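PDB 5I2A: diol-dehydratase from Roseburia inulinivorans, which probably acts as a B12-independent lyase of the glycyl radical enzyme family, dehydrating 1,2-propanediol. Local coordinates for residues I177-V182 / I212-V217; K584-M589 / K641-I646; A796-A801 / D832-T837. One frame throughout, in Å; residues are numbered along the deposited sequence.

Contact 1: I177-V182 / I212-V217; sequences IGLNGV and ISCDAV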
ATOM      1  N   ILE A 177      29.610  13.544  -5.710  1.00 16.64           N
ATOM      2  CA  ILE A 177      29.117  14.367  -4.613  1.00 16.14           C
ATOM      3  C   ILE A 177      29.080  13.619  -3.287  1.00 17.16           C
ATOM      4  O   ILE A 177      28.837  14.211  -2.248  1.00 17.64           O
ATOM      5  CB  ILE A 177      27.711  14.979  -4.928  1.00 18.76           C
ATOM      6  CG1 ILE A 177      26.585  13.928  -4.936  1.00 17.17           C
ATOM      7  CG2 ILE A 177      27.753  15.763  -6.235  1.00 18.43           C
ATOM      8  CD1 ILE A 177      25.176  14.533  -5.234  1.00 15.62           C
ATOM      9  N   GLY A 178      29.365  12.327  -3.310  1.00 16.33           N
ATOM     10  CA  GLY A 178      29.329  11.538  -2.092  1.00 15.56           C
ATOM     11  C   GLY A 178      27.912  11.274  -1.609  1.00 18.17           C
ATOM     12  O   GLY A 178      26.960  11.863  -2.116  1.00 16.77           O
ATOM     13  N   LEU A 179      27.768  10.378  -0.633  1.00 15.86           N
ATOM     14  CA  LEU A 179      26.473  10.181  -0.002  1.00 18.86           C
ATOM     15  C   LEU A 179      26.101  11.444   0.778  1.00 22.03           C
ATOM     16  O   LEU A 179      24.932  11.712   1.016  1.00 17.52           O
ATOM     17  CB  LEU A 179      26.476   8.949   0.908  1.00 15.04           C
ATOM     18  CG  LEU A 179      26.619   7.616   0.163  1.00 17.31           C
ATOM     19  CD1 LEU A 179      26.493   6.437   1.109  1.00 14.18           C
ATOM     20  CD2 LEU A 179      25.604   7.500  -0.979  1.00 14.43           C
ATOM     21  N   ASN A 180      27.103  12.230   1.163  1.00 23.36           N
ATOM     22  CA  ASN A 180      26.828  13.523   1.767  1.00 19.57           C
ATOM     23  C   ASN A 180      26.057  14.400   0.799  1.00 20.11           C
ATOM     24  O   ASN A 180      25.088  15.046   1.170  1.00 20.86           O
ATOM     25  CB  ASN A 180      28.118  14.213   2.188  1.00 23.49           C
ATOM     26  CG  ASN A 180      27.858  15.459   2.972  1.00 27.24           C
ATOM     27  OD1 ASN A 180      27.376  15.399   4.104  1.00 25.36           O
ATOM     28  ND2 ASN A 180      28.164  16.604   2.379  1.00 27.61           N
ATOM     29  N   GLY A 181      26.493  14.395  -0.457  1.00 18.18           N
ATOM     30  CA  GLY A 181      25.803  15.109  -1.505  1.00 16.88           C
ATOM     31  C   GLY A 181      24.403  14.576  -1.784  1.00 20.24           C
ATOM     32  O   GLY A 181      23.493  15.352  -2.072  1.00 19.63           O
ATOM     33  N   VAL A 182      24.230  13.258  -1.728  1.00 18.11           N
ATOM     34  CA  VAL A 182      22.911  12.683  -1.956  1.00 20.18           C
ATOM     35  C   VAL A 182      21.958  13.129  -0.843  1.00 16.07           C
ATOM     36  O   VAL A 182      20.837  13.527  -1.118  1.00 20.15           O
ATOM     37  CB  VAL A 182      22.963  11.136  -2.049  1.00 16.81           C
ATOM     38  CG1 VAL A 182      21.554  10.543  -2.075  1.00 14.97           C
ATOM     39  CG2 VAL A 182      23.737  10.724  -3.295  1.00 10.87           C
ATOM     40  N   ILE A 212      18.475   7.919   6.430  1.00 14.36           N
ATOM     41  CA  ILE A 212      18.874   6.839   7.305  1.00 14.82           C
ATOM     42  C   ILE A 212      19.728   5.807   6.553  1.00 19.46           C
ATOM     43  O   ILE A 212      20.762   5.366   7.057  1.00 16.13           O
ATOM     44  CB  ILE A 212      17.642   6.179   7.939  1.00 15.31           C
ATOM     45  CG1 ILE A 212      16.986   7.173   8.905  1.00 17.29           C
ATOM     46  CG2 ILE A 212      18.030   4.896   8.674  1.00 16.71           C
ATOM     47  CD1 ILE A 212      15.588   6.805   9.335  1.00 15.34           C
ATOM     48  N   SER A 213      19.320   5.462   5.337  1.00 14.98           N
ATOM     49  CA  SER A 213      20.053   4.472   4.553  1.00 14.21           C
ATOM     50  C   SER A 213      21.436   4.997   4.139  1.00 15.08           C
ATOM     51  O   SER A 213      22.406   4.253   4.135  1.00 14.28           O
ATOM     52  CB  SER A 213      19.249   4.058   3.308  1.00 11.86           C
ATOM     53  OG  SER A 213      17.976   3.547   3.671  1.00 15.70           O
ATOM     54  N   CYS A 214      21.523   6.271   3.781  1.00 15.53           N
ATOM     55  CA  CYS A 214      22.814   6.834   3.429  1.00 15.46           C
ATOM     56  C   CYS A 214      23.754   6.842   4.641  1.00 17.14           C
ATOM     57  O   CYS A 214      24.920   6.449   4.533  1.00 18.88           O
ATOM     58  CB  CYS A 214      22.654   8.239   2.867  1.00 13.43           C
ATOM     59  SG  CYS A 214      21.996   8.271   1.198  1.00 17.05           S
ATOM     60  N   ASP A 215      23.244   7.249   5.799  1.00 18.03           N
ATOM     61  CA  ASP A 215      24.066   7.264   7.006  1.00 14.53           C
ATOM     62  C   ASP A 215      24.486   5.852   7.439  1.00 19.56           C
ATOM     63  O   ASP A 215      25.573   5.673   7.980  1.00 20.73           O
ATOM     64  CB  ASP A 215      23.344   7.989   8.142  1.00 16.15           C
ATOM     65  CG  ASP A 215      23.355   9.501   7.955  1.00 23.19           C
ATOM     66  OD1 ASP A 215      24.322  10.014   7.353  1.00 24.77           O
ATOM     67  OD2 ASP A 215      22.403  10.178   8.395  1.00 24.24           O
ATOM     68  N   ALA A 216      23.645   4.854   7.172  1.00 16.49           N
ATOM     69  CA  ALA A 216      24.001   3.465   7.435  1.00 14.51           C
ATOM     70  C   ALA A 216      25.223   3.005   6.614  1.00 14.91           C
ATOM     71  O   ALA A 216      26.088   2.296   7.108  1.00 15.69           O
ATOM     72  CB  ALA A 216      22.816   2.561   7.151  1.00 12.71           C
ATOM     73  N   VAL A 217      25.279   3.403   5.353  1.00 16.77           N
ATOM     74  CA  VAL A 217      26.395   3.013   4.505  1.00 17.88           C
ATOM     75  C   VAL A 217      27.669   3.753   4.947  1.00 20.04           C
ATOM     76  O   VAL A 217      28.755   3.193   4.926  1.00 20.33           O
ATOM     77  CB  VAL A 217      26.102   3.301   3.027  1.00 18.25           C
ATOM     78  CG1 VAL A 217      27.309   2.952   2.156  1.00 12.94           C
ATOM     79  CG2 VAL A 217      24.848   2.533   2.569  1.00 12.60           C
TER

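Contact 2: K584-M589 / K641-I646; sequences KKALEM and KRYEEI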
ATOM      1  N   LYS A 584       2.186 -36.876 -34.292  1.00 21.98           N
ATOM      2  CA  LYS A 584       1.741 -36.718 -32.911  1.00 20.48           C
ATOM      3  C   LYS A 584       2.132 -37.925 -32.072  1.00 26.29           C
ATOM      4  O   LYS A 584       2.622 -37.801 -30.958  1.00 22.66           O
ATOM      5  CB  LYS A 584       0.224 -36.510 -32.841  1.00 20.18           C
ATOM      6  CG  LYS A 584      -0.296 -36.408 -31.398  1.00 20.90           C
ATOM      7  CD  LYS A 584      -1.810 -36.297 -31.353  1.00 21.22           C
ATOM      8  CE  LYS A 584      -2.345 -36.379 -29.921  1.00 22.82           C
ATOM      9  NZ  LYS A 584      -3.831 -36.256 -29.947  1.00 29.41           N
ATOM     10  N   LYS A 585       1.927 -39.104 -32.631  1.00 25.06           N
ATOM     11  CA  LYS A 585       2.172 -40.321 -31.895  1.00 21.26           C
ATOM     12  C   LYS A 585       3.687 -40.585 -31.802  1.00 21.24           C
ATOM     13  O   LYS A 585       4.187 -41.004 -30.759  1.00 22.74           O
ATOM     14  CB  LYS A 585       1.396 -41.463 -32.564  1.00 34.19           C
ATOM     15  CG  LYS A 585       1.516 -42.827 -31.936  1.00 43.90           C
ATOM     16  CD  LYS A 585       1.060 -42.930 -30.493  1.00 49.12           C
ATOM     17  CE  LYS A 585       0.888 -44.401 -30.117  1.00 46.74           C
ATOM     18  NZ  LYS A 585       2.168 -45.153 -30.332  1.00 56.41           N
ATOM     19  N   ALA A 586       4.429 -40.285 -32.865  1.00 23.81           N
ATOM     20  CA  ALA A 586       5.889 -40.416 -32.815  1.00 24.85           C
ATOM     21  C   ALA A 586       6.488 -39.537 -31.707  1.00 23.86           C
ATOM     22  O   ALA A 586       7.386 -39.965 -30.980  1.00 22.53           O
ATOM     23  CB  ALA A 586       6.513 -40.063 -34.172  1.00 21.39           C
ATOM     24  N   LEU A 587       5.980 -38.316 -31.576  1.00 19.43           N
ATOM     25  CA  LEU A 587       6.446 -37.415 -30.525  1.00 20.59           C
ATOM     26  C   LEU A 587       6.159 -37.991 -29.140  1.00 21.72           C
ATOM     27  O   LEU A 587       7.032 -37.994 -28.267  1.00 21.86           O
ATOM     28  CB  LEU A 587       5.801 -36.026 -30.677  1.00 19.64           C
ATOM     29  CG  LEU A 587       6.196 -35.263 -31.953  1.00 20.94           C
ATOM     30  CD1 LEU A 587       5.372 -33.991 -32.096  1.00 17.25           C
ATOM     31  CD2 LEU A 587       7.686 -34.918 -31.976  1.00 17.56           C
ATOM     32  N   GLU A 588       4.945 -38.498 -28.944  1.00 21.39           N
ATOM     33  CA  GLU A 588       4.576 -39.095 -27.671  1.00 19.05           C
ATOM     34  C   GLU A 588       5.520 -40.231 -27.295  1.00 21.08           C
ATOM     35  O   GLU A 588       5.862 -40.390 -26.129  1.00 22.33           O
ATOM     36  CB  GLU A 588       3.135 -39.610 -27.717  1.00 22.58           C
ATOM     37  CG  GLU A 588       2.084 -38.514 -27.787  1.00 25.75           C
ATOM     38  CD  GLU A 588       0.683 -39.060 -28.045  1.00 29.32           C
ATOM     39  OE1 GLU A 588       0.564 -40.248 -28.405  1.00 31.98           O
ATOM     40  OE2 GLU A 588      -0.293 -38.300 -27.879  1.00 35.27           O
ATOM     41  N   MET A 589       5.952 -40.994 -28.296  1.00 22.28           N
ATOM     42  CA  MET A 589       6.817 -42.155 -28.091  1.00 20.25           C
ATOM     43  C   MET A 589       8.316 -41.857 -28.273  1.00 24.27           C
ATOM     44  O   MET A 589       9.128 -42.782 -28.434  1.00 22.43           O
ATOM     45  CB  MET A 589       6.399 -43.283 -29.046  1.00 29.36           C
ATOM     46  CG  MET A 589       4.993 -43.805 -28.821  1.00 25.12           C
ATOM     47  SD  MET A 589       4.839 -44.502 -27.174  1.00 34.76           S
ATOM     48  CE  MET A 589       6.243 -45.590 -27.114  1.00 35.78           C
ATOM     49  N   LYS A 641      10.127 -49.124 -36.315  1.00 40.45           N
ATOM     50  CA  LYS A 641      10.792 -48.878 -37.590  1.00 37.99           C
ATOM     51  C   LYS A 641      10.296 -47.593 -38.233  1.00 35.13           C
ATOM     52  O   LYS A 641      11.081 -46.816 -38.773  1.00 28.78           O
ATOM     53  CB  LYS A 641      10.560 -50.050 -38.551  1.00 43.54           C
ATOM     54  CG  LYS A 641      11.601 -50.171 -39.645  1.00 46.60           C
ATOM     55  CD  LYS A 641      12.986 -49.981 -39.062  1.00 55.88           C
ATOM     56  CE  LYS A 641      14.077 -50.154 -40.105  1.00 65.39           C
ATOM     57  NZ  LYS A 641      15.419 -50.211 -39.454  1.00 65.43           N
ATOM     58  N   ARG A 642       8.983 -47.392 -38.173  1.00 31.63           N
ATOM     59  CA  ARG A 642       8.347 -46.229 -38.769  1.00 32.88           C
ATOM     60  C   ARG A 642       8.730 -44.943 -38.022  1.00 29.68           C
ATOM     61  O   ARG A 642       8.987 -43.919 -38.642  1.00 27.58           O
ATOM     62  CB  ARG A 642       6.829 -46.415 -38.794  1.00 25.91           C
ATOM     63  CG  ARG A 642       6.046 -45.226 -39.330  1.00 29.70           C
ATOM     64  CD  ARG A 642       6.558 -44.739 -40.671  1.00 27.07           C
ATOM     65  NE  ARG A 642       5.660 -43.740 -41.247  1.00 28.30           N
ATOM     66  CZ  ARG A 642       5.959 -42.964 -42.282  1.00 27.16           C
ATOM     67  NH1 ARG A 642       7.146 -43.057 -42.855  1.00 31.68           N
ATOM     68  NH2 ARG A 642       5.072 -42.084 -42.738  1.00 31.99           N
ATOM     69  N   TYR A 643       8.787 -45.002 -36.697  1.00 26.37           N
ATOM     70  CA  TYR A 643       9.163 -43.822 -35.930  1.00 30.54           C
ATOM     71  C   TYR A 643      10.595 -43.430 -36.254  1.00 29.04           C
ATOM     72  O   TYR A 643      10.912 -42.248 -36.367  1.00 28.38           O
ATOM     73  CB  TYR A 643       8.996 -44.056 -34.426  1.00 27.22           C
ATOM     74  CG  TYR A 643       7.548 -44.174 -34.030  1.00 27.06           C
ATOM     75  CD1 TYR A 643       6.551 -43.775 -34.904  1.00 25.72           C
ATOM     76  CD2 TYR A 643       7.174 -44.688 -32.799  1.00 30.16           C
ATOM     77  CE1 TYR A 643       5.235 -43.880 -34.574  1.00 29.15           C
ATOM     78  CE2 TYR A 643       5.837 -44.797 -32.454  1.00 30.08           C
ATOM     79  CZ  TYR A 643       4.882 -44.387 -33.354  1.00 30.43           C
ATOM     80  OH  TYR A 643       3.561 -44.496 -33.057  1.00 39.61           O
ATOM     81  N   GLU A 644      11.443 -44.431 -36.437  1.00 29.90           N
ATOM     82  CA  GLU A 644      12.829 -44.199 -36.801  1.00 24.48           C
ATOM     83  C   GLU A 644      12.959 -43.496 -38.156  1.00 27.21           C
ATOM     84  O   GLU A 644      13.698 -42.527 -38.281  1.00 27.68           O
ATOM     85  CB  GLU A 644      13.593 -45.522 -36.814  1.00 28.89           C
ATOM     86  CG  GLU A 644      15.086 -45.385 -37.050  1.00 37.77           C
ATOM     87  CD  GLU A 644      15.825 -46.704 -36.863  1.00 54.78           C
ATOM     88  OE1 GLU A 644      16.625 -46.811 -35.908  1.00 51.96           O
ATOM     89  OE2 GLU A 644      15.608 -47.633 -37.670  1.00 59.74           O
ATOM     90  N   GLU A 645      12.250 -43.967 -39.176  1.00 27.04           N
ATOM     91  CA  GLU A 645      12.397 -43.332 -40.482  1.00 30.32           C
ATOM     92  C   GLU A 645      11.759 -41.947 -40.488  1.00 25.99           C
ATOM     93  O   GLU A 645      12.198 -41.067 -41.220  1.00 25.48           O
ATOM     94  CB  GLU A 645      11.818 -44.198 -41.602  1.00 33.23           C
ATOM     95  CG  GLU A 645      10.348 -44.465 -41.530  1.00 34.25           C
ATOM     96  CD  GLU A 645       9.883 -45.393 -42.646  1.00 46.78           C
ATOM     97  OE1 GLU A 645       9.338 -44.892 -43.656  1.00 43.13           O
ATOM     98  OE2 GLU A 645      10.070 -46.627 -42.509  1.00 48.73           O
ATOM     99  N   ILE A 646      10.731 -41.758 -39.667  1.00 26.82           N
ATOM    100  CA  ILE A 646      10.161 -40.430 -39.477  1.00 25.47           C
ATOM    101  C   ILE A 646      11.221 -39.491 -38.887  1.00 22.45           C
ATOM    102  O   ILE A 646      11.429 -38.394 -39.387  1.00 23.09           O
ATOM    103  CB  ILE A 646       8.920 -40.476 -38.575  1.00 25.98           C
ATOM    104  CG1 ILE A 646       7.729 -41.049 -39.355  1.00 25.21           C
ATOM    105  CG2 ILE A 646       8.588 -39.079 -38.052  1.00 24.54           C
ATOM    106  CD1 ILE A 646       6.463 -41.174 -38.538  1.00 21.27           C
TER

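Contact 3: A796-A801 / D832-T837; sequences ATLLDA and DIIKRT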
ATOM      1  N   ALA A 796      38.164 -31.832 -27.026  1.00 18.57           N
ATOM      2  CA  ALA A 796      38.980 -32.718 -26.192  1.00 22.06           C
ATOM      3  C   ALA A 796      39.229 -32.112 -24.820  1.00 17.19           C
ATOM      4  O   ALA A 796      39.269 -32.823 -23.815  1.00 16.32           O
ATOM      5  CB  ALA A 796      40.301 -33.034 -26.881  1.00 19.37           C
ATOM      6  N   THR A 797      39.370 -30.792 -24.780  1.00 16.36           N
ATOM      7  CA  THR A 797      39.605 -30.096 -23.521  1.00 18.19           C
ATOM      8  C   THR A 797      38.411 -30.222 -22.576  1.00 17.14           C
ATOM      9  O   THR A 797      38.570 -30.494 -21.388  1.00 17.55           O
ATOM     10  CB  THR A 797      39.906 -28.604 -23.748  1.00 20.41           C
ATOM     11  OG1 THR A 797      41.151 -28.469 -24.434  1.00 23.34           O
ATOM     12  CG2 THR A 797      39.982 -27.861 -22.424  1.00 15.78           C
ATOM     13  N   LEU A 798      37.214 -30.036 -23.109  1.00 18.06           N
ATOM     14  CA  LEU A 798      36.017 -30.103 -22.279  1.00 14.58           C
ATOM     15  C   LEU A 798      35.766 -31.530 -21.799  1.00 13.65           C
ATOM     16  O   LEU A 798      35.423 -31.726 -20.644  1.00 15.87           O
ATOM     17  CB  LEU A 798      34.798 -29.573 -23.034  1.00 11.27           C
ATOM     18  CG  LEU A 798      34.834 -28.099 -23.471  1.00 13.56           C
ATOM     19  CD1 LEU A 798      33.525 -27.728 -24.117  1.00 15.86           C
ATOM     20  CD2 LEU A 798      35.125 -27.179 -22.310  1.00 12.88           C
ATOM     21  N   LEU A 799      35.939 -32.515 -22.682  1.00 16.12           N
ATOM     22  CA  LEU A 799      35.791 -33.923 -22.295  1.00 17.58           C
ATOM     23  C   LEU A 799      36.805 -34.315 -21.225  1.00 16.73           C
ATOM     24  O   LEU A 799      36.447 -34.967 -20.257  1.00 18.25           O
ATOM     25  CB  LEU A 799      35.925 -34.850 -23.508  1.00 16.47           C
ATOM     26  CG  LEU A 799      34.819 -34.708 -24.559  1.00 22.53           C
ATOM     27  CD1 LEU A 799      35.101 -35.569 -25.783  1.00 24.11           C
ATOM     28  CD2 LEU A 799      33.455 -35.055 -23.960  1.00 22.22           C
ATOM     29  N   ASP A 800      38.064 -33.909 -21.390  1.00 17.98           N
ATOM     30  CA  ASP A 800      39.083 -34.214 -20.384  1.00 16.44           C
ATOM     31  C   ASP A 800      38.765 -33.553 -19.035  1.00 19.72           C
ATOM     32  O   ASP A 800      39.051 -34.123 -17.981  1.00 18.11           O
ATOM     33  CB  ASP A 800      40.478 -33.779 -20.845  1.00 16.57           C
ATOM     34  CG  ASP A 800      41.594 -34.490 -20.069  1.00 19.29           C
ATOM     35  OD1 ASP A 800      41.451 -35.695 -19.819  1.00 20.33           O
ATOM     36  OD2 ASP A 800      42.599 -33.854 -19.701  1.00 16.35           O
ATOM     37  N   ALA A 801      38.187 -32.354 -19.068  1.00 15.07           N
ATOM     38  CA  ALA A 801      37.827 -31.649 -17.839  1.00 17.46           C
ATOM     39  C   ALA A 801      36.670 -32.356 -17.126  1.00 18.81           C
ATOM     40  O   ALA A 801      36.554 -32.295 -15.904  1.00 22.85           O
ATOM     41  CB  ALA A 801      37.465 -30.193 -18.130  1.00 16.38           C
ATOM     42  N   ASP A 832      25.517 -29.863 -22.309  1.00 16.64           N
ATOM     43  CA  ASP A 832      24.868 -28.934 -23.221  1.00 13.85           C
ATOM     44  C   ASP A 832      25.920 -28.061 -23.905  1.00 14.64           C
ATOM     45  O   ASP A 832      25.874 -27.839 -25.105  1.00 15.03           O
ATOM     46  CB  ASP A 832      23.838 -28.057 -22.495  1.00 14.50           C
ATOM     47  CG  ASP A 832      22.941 -27.293 -23.468  1.00 18.04           C
ATOM     48  OD1 ASP A 832      22.355 -27.934 -24.355  1.00 17.57           O
ATOM     49  OD2 ASP A 832      22.828 -26.058 -23.353  1.00 21.93           O
ATOM     50  N   ILE A 833      26.872 -27.581 -23.118  1.00 16.71           N
ATOM     51  CA  ILE A 833      27.921 -26.707 -23.621  1.00 15.40           C
ATOM     52  C   ILE A 833      28.820 -27.465 -24.602  1.00 17.01           C
ATOM     53  O   ILE A 833      29.177 -26.946 -25.661  1.00 15.43           O
ATOM     54  CB  ILE A 833      28.731 -26.118 -22.449  1.00 15.97           C
ATOM     55  CG1 ILE A 833      27.821 -25.193 -21.623  1.00 17.41           C
ATOM     56  CG2 ILE A 833      29.975 -25.375 -22.952  1.00 16.90           C
ATOM     57  CD1 ILE A 833      28.459 -24.579 -20.399  1.00 13.56           C
ATOM     58  N   ILE A 834      29.125 -28.716 -24.273  1.00 15.17           N
ATOM     59  CA  ILE A 834      29.977 -29.541 -25.120  1.00 14.54           C
ATOM     60  C   ILE A 834      29.356 -29.835 -26.485  1.00 18.87           C
ATOM     61  O   ILE A 834      30.051 -29.810 -27.492  1.00 17.77           O
ATOM     62  CB  ILE A 834      30.332 -30.874 -24.408  1.00 15.17           C
ATOM     63  CG1 ILE A 834      31.322 -30.603 -23.270  1.00 12.37           C
ATOM     64  CG2 ILE A 834      30.917 -31.868 -25.390  1.00 15.84           C
ATOM     65  CD1 ILE A 834      31.505 -31.771 -22.287  1.00 14.54           C
ATOM     66  N   LYS A 835      28.053 -30.098 -26.547  1.00 14.83           N
ATOM     67  CA  LYS A 835      27.492 -30.468 -27.836  1.00 18.10           C
ATOM     68  C   LYS A 835      27.183 -29.262 -28.734  1.00 18.52           C
ATOM     69  O   LYS A 835      26.776 -29.448 -29.873  1.00 18.22           O
ATOM     70  CB  LYS A 835      26.235 -31.323 -27.665  1.00 24.06           C
ATOM     71  CG  LYS A 835      24.964 -30.560 -27.429  1.00 24.93           C
ATOM     72  CD  LYS A 835      23.746 -31.478 -27.549  1.00 25.82           C
ATOM     73  CE  LYS A 835      22.453 -30.702 -27.251  1.00 34.94           C
ATOM     74  NZ  LYS A 835      22.321 -30.340 -25.804  1.00 28.27           N
ATOM     75  N   ARG A 836      27.380 -28.043 -28.235  1.00 15.13           N
ATOM     76  CA  ARG A 836      27.200 -26.860 -29.076  1.00 17.91           C
ATOM     77  C   ARG A 836      28.080 -26.968 -30.316  1.00 20.73           C
ATOM     78  O   ARG A 836      29.196 -27.480 -30.246  1.00 21.79           O
ATOM     79  CB  ARG A 836      27.530 -25.580 -28.315  1.00 18.69           C
ATOM     80  CG  ARG A 836      26.505 -25.222 -27.243  1.00 17.53           C
ATOM     81  CD  ARG A 836      26.947 -23.993 -26.474  1.00 17.86           C
ATOM     82  NE  ARG A 836      26.071 -23.699 -25.340  1.00 18.07           N
ATOM     83  CZ  ARG A 836      26.293 -22.724 -24.467  1.00 21.34           C
ATOM     84  NH1 ARG A 836      27.356 -21.934 -24.606  1.00 16.50           N
ATOM     85  NH2 ARG A 836      25.445 -22.528 -23.461  1.00 16.54           N
ATOM     86  N   THR A 837      27.556 -26.522 -31.447  1.00 19.60           N
ATOM     87  CA  THR A 837      28.280 -26.597 -32.720  1.00 22.63           C
ATOM     88  C   THR A 837      29.635 -25.896 -32.657  1.00 24.70           C
ATOM     89  O   THR A 837      29.741 -24.750 -32.235  1.00 21.12           O
ATOM     90  CB  THR A 837      27.462 -25.981 -33.863  1.00 22.65           C
ATOM     91  OG1 THR A 837      26.121 -26.477 -33.805  1.00 20.39           O
ATOM     92  CG2 THR A 837      28.078 -26.329 -35.213  1.00 21.81           C
TER

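Contact 1: I177-V182 / I212-V217
Leu-179 and Cys-214 mark the point where the two backbones come nearest, their CA atoms 6.0 Å apart, on helix segments that run nearly antiparallel at 152° with axes 9.8 Å apart. The segments belong to helices 171-190 and 200-233, successive in the chain, which pack as an α-helical hairpin in the pyruvate formate lyase-like part of the protein. The first helix is kinked here: the amides of Leu-179 and Asn-180 lack bonds to the preceding turn, and the backbones of these residues are hydrogen-bonded to Pro-255 and Glu-256. Gly-178 suits the kink because its phi is positive (73°), while at Gly-181 a side chain would collide with CB of Ile-177.

The side-chain contacts are apolar and buried, and CD1 of Leu-179 also touches the backbone O of Cys-214. Leu-179 meets Val-217 at about a right angle, its CD1 lying 3.7 Å from CB of Val-217 and equally near CG1 of that valine. Phe-526 and Pro-255 both pack on this leucine-valine pair. At the edge, Lys-183 on the first helix forms a salt bridge with Asp-215 OD1. Cys-214 suits its place because a slim thiol can lie against both Leu-179 and Val-182, with SG 4.3 Å from CD2 of Leu-179. The anti torsion of Val-182 (chi1 171°) sets CG1 beside the sulfur, broadside rather than end-on, 4.0 Å from SG of Cys-214.

Contact 2: K584-M589 / K641-I646
Tyr-643 reaches across from helix 637-651 to meet Ala-586, Met-589 and Lys-585 at the C-terminal end of helix 580-588. Ahead of it in the chain, Lys-641 works within its own helix: its NZ forms a salt bridge with Glu-644 OE2 at 3.1 Å, approaching that oxygen nearly along the C-O bond. Arg-642 makes a second i to i+3 pair, although its NH1 bond to Glu-645 OE1 is weakly aligned, at 128°. Its NE forms a salt bridge with Glu-582 of the other helix, adding a charged tie between the two.

At Tyr-643 the backbones are nearest, and Ala-586 is the small residue that lets the ring lie against the helix. Here a pair of helices, separated along the chain by a largely helical run in the pyruvate formate lyase-like region, packs mainly through one aromatic ring, with the Arg-642 to Glu-582 salt bridge beside it. CA of Ala-586 sits over the ring face, 4.0 Å from the centroid and 12° off the normal, a CH-pi contact, while CB of Ala-586 is 3.8 Å from CD1 of Tyr-643. Met-589, the first residue past the helical conformation, brings its CB to 3.8 Å from CE2 of Tyr-643, and Leu-635 packs on both residues. Bends at chi2 and chi4 bring the end of Lys-585 back toward the phenol oxygen, obliquely to the ring, but its modelled hydrogen bond from NZ to OH is doubtful because that oxygen is placed too close to the lysine chain. Replacing Tyr-643 by an alanine is likely to leave a gap between helix 637-651 and the surface of Ala-586 and Met-589, and to take the CH-pi partner from Ala-586.

Ile-646 holds its CG1 3.8 Å above the guanidinium plane of Arg-642, displaced toward the rim of the group, and packs on Ile-578.

Contact 3: A796-A801 / D832-T837
Ile-834 is the knob of this contact, and the hole it enters lies on helix 795-803. Leu-798 and Leu-799 form two sides of that hole, and Arg-795 and Gln-802, which also touch the isoleucine, complete the i, i+3, i+4, i+7 set of knobs-into-holes packing. CG1 of Ile-834 lies 3.6 Å from CB of Leu-798, the two side chains lying alongside one another and pointing opposite ways. Because chi1 of Ile-834 (-72°) turns CG1 away from its own carbonyl carbon, CD1 runs on into the hole and ends 4.2 Å from CD2 of Leu-799.

The fit is reciprocal. CD1 of Leu-798 reaches back to 3.7 Å from CG1 of Ile-834 and, more loosely, to 4.4 Å from CG2 of Ile-833, so that it nestles beside the base of the knob. Val-813 of strand 812-814 packs on both Leu-798 and Ile-833. Just beyond, Arg-836 lays one guanidinium face on CG1 of Ile-833, while its NH2 bonds to Val-815 O, close in sequence to Gly-817, the predicted site of the glycyl radical.

Branched aliphatic residues suit such interlocking surfaces, Ile-834 as the wedge and the leucines as its walls; Leu-798, Ile-833 and Ile-834 are buried, Leu-799 is the wall nearer solvent. Polar groups bond elsewhere, Lys-835 NZ to Asp-832 OD1 within its own segment and Asp-800 OD2 to Lys-807. No hydrogen bond joins the two segments, so their mutual hold rests on shape and hydrocarbon packing.

The three contacts follow one another along the chain without touching. Contacts 1 and 2 lie on opposite sides of the chain's centre, as do contacts 1 and 3; the centres of contacts 1 and 2 are 65 Å apart, and contact 1 is about 48 Å from contact 3, centre to centre. Contacts 2 and 3 are the closer pair, at 29 Å between centres and about 16 Å between nearest atoms. Contact 3 is the one tied to the predicted radical residue: strands 812-814 and 819-821, which flank Gly-817 in sequence, fall between its two segments. Contacts 1 and 2 are helix packing in the pyruvate formate lyase-like region, about 29 and 37 Å from the chain's centre.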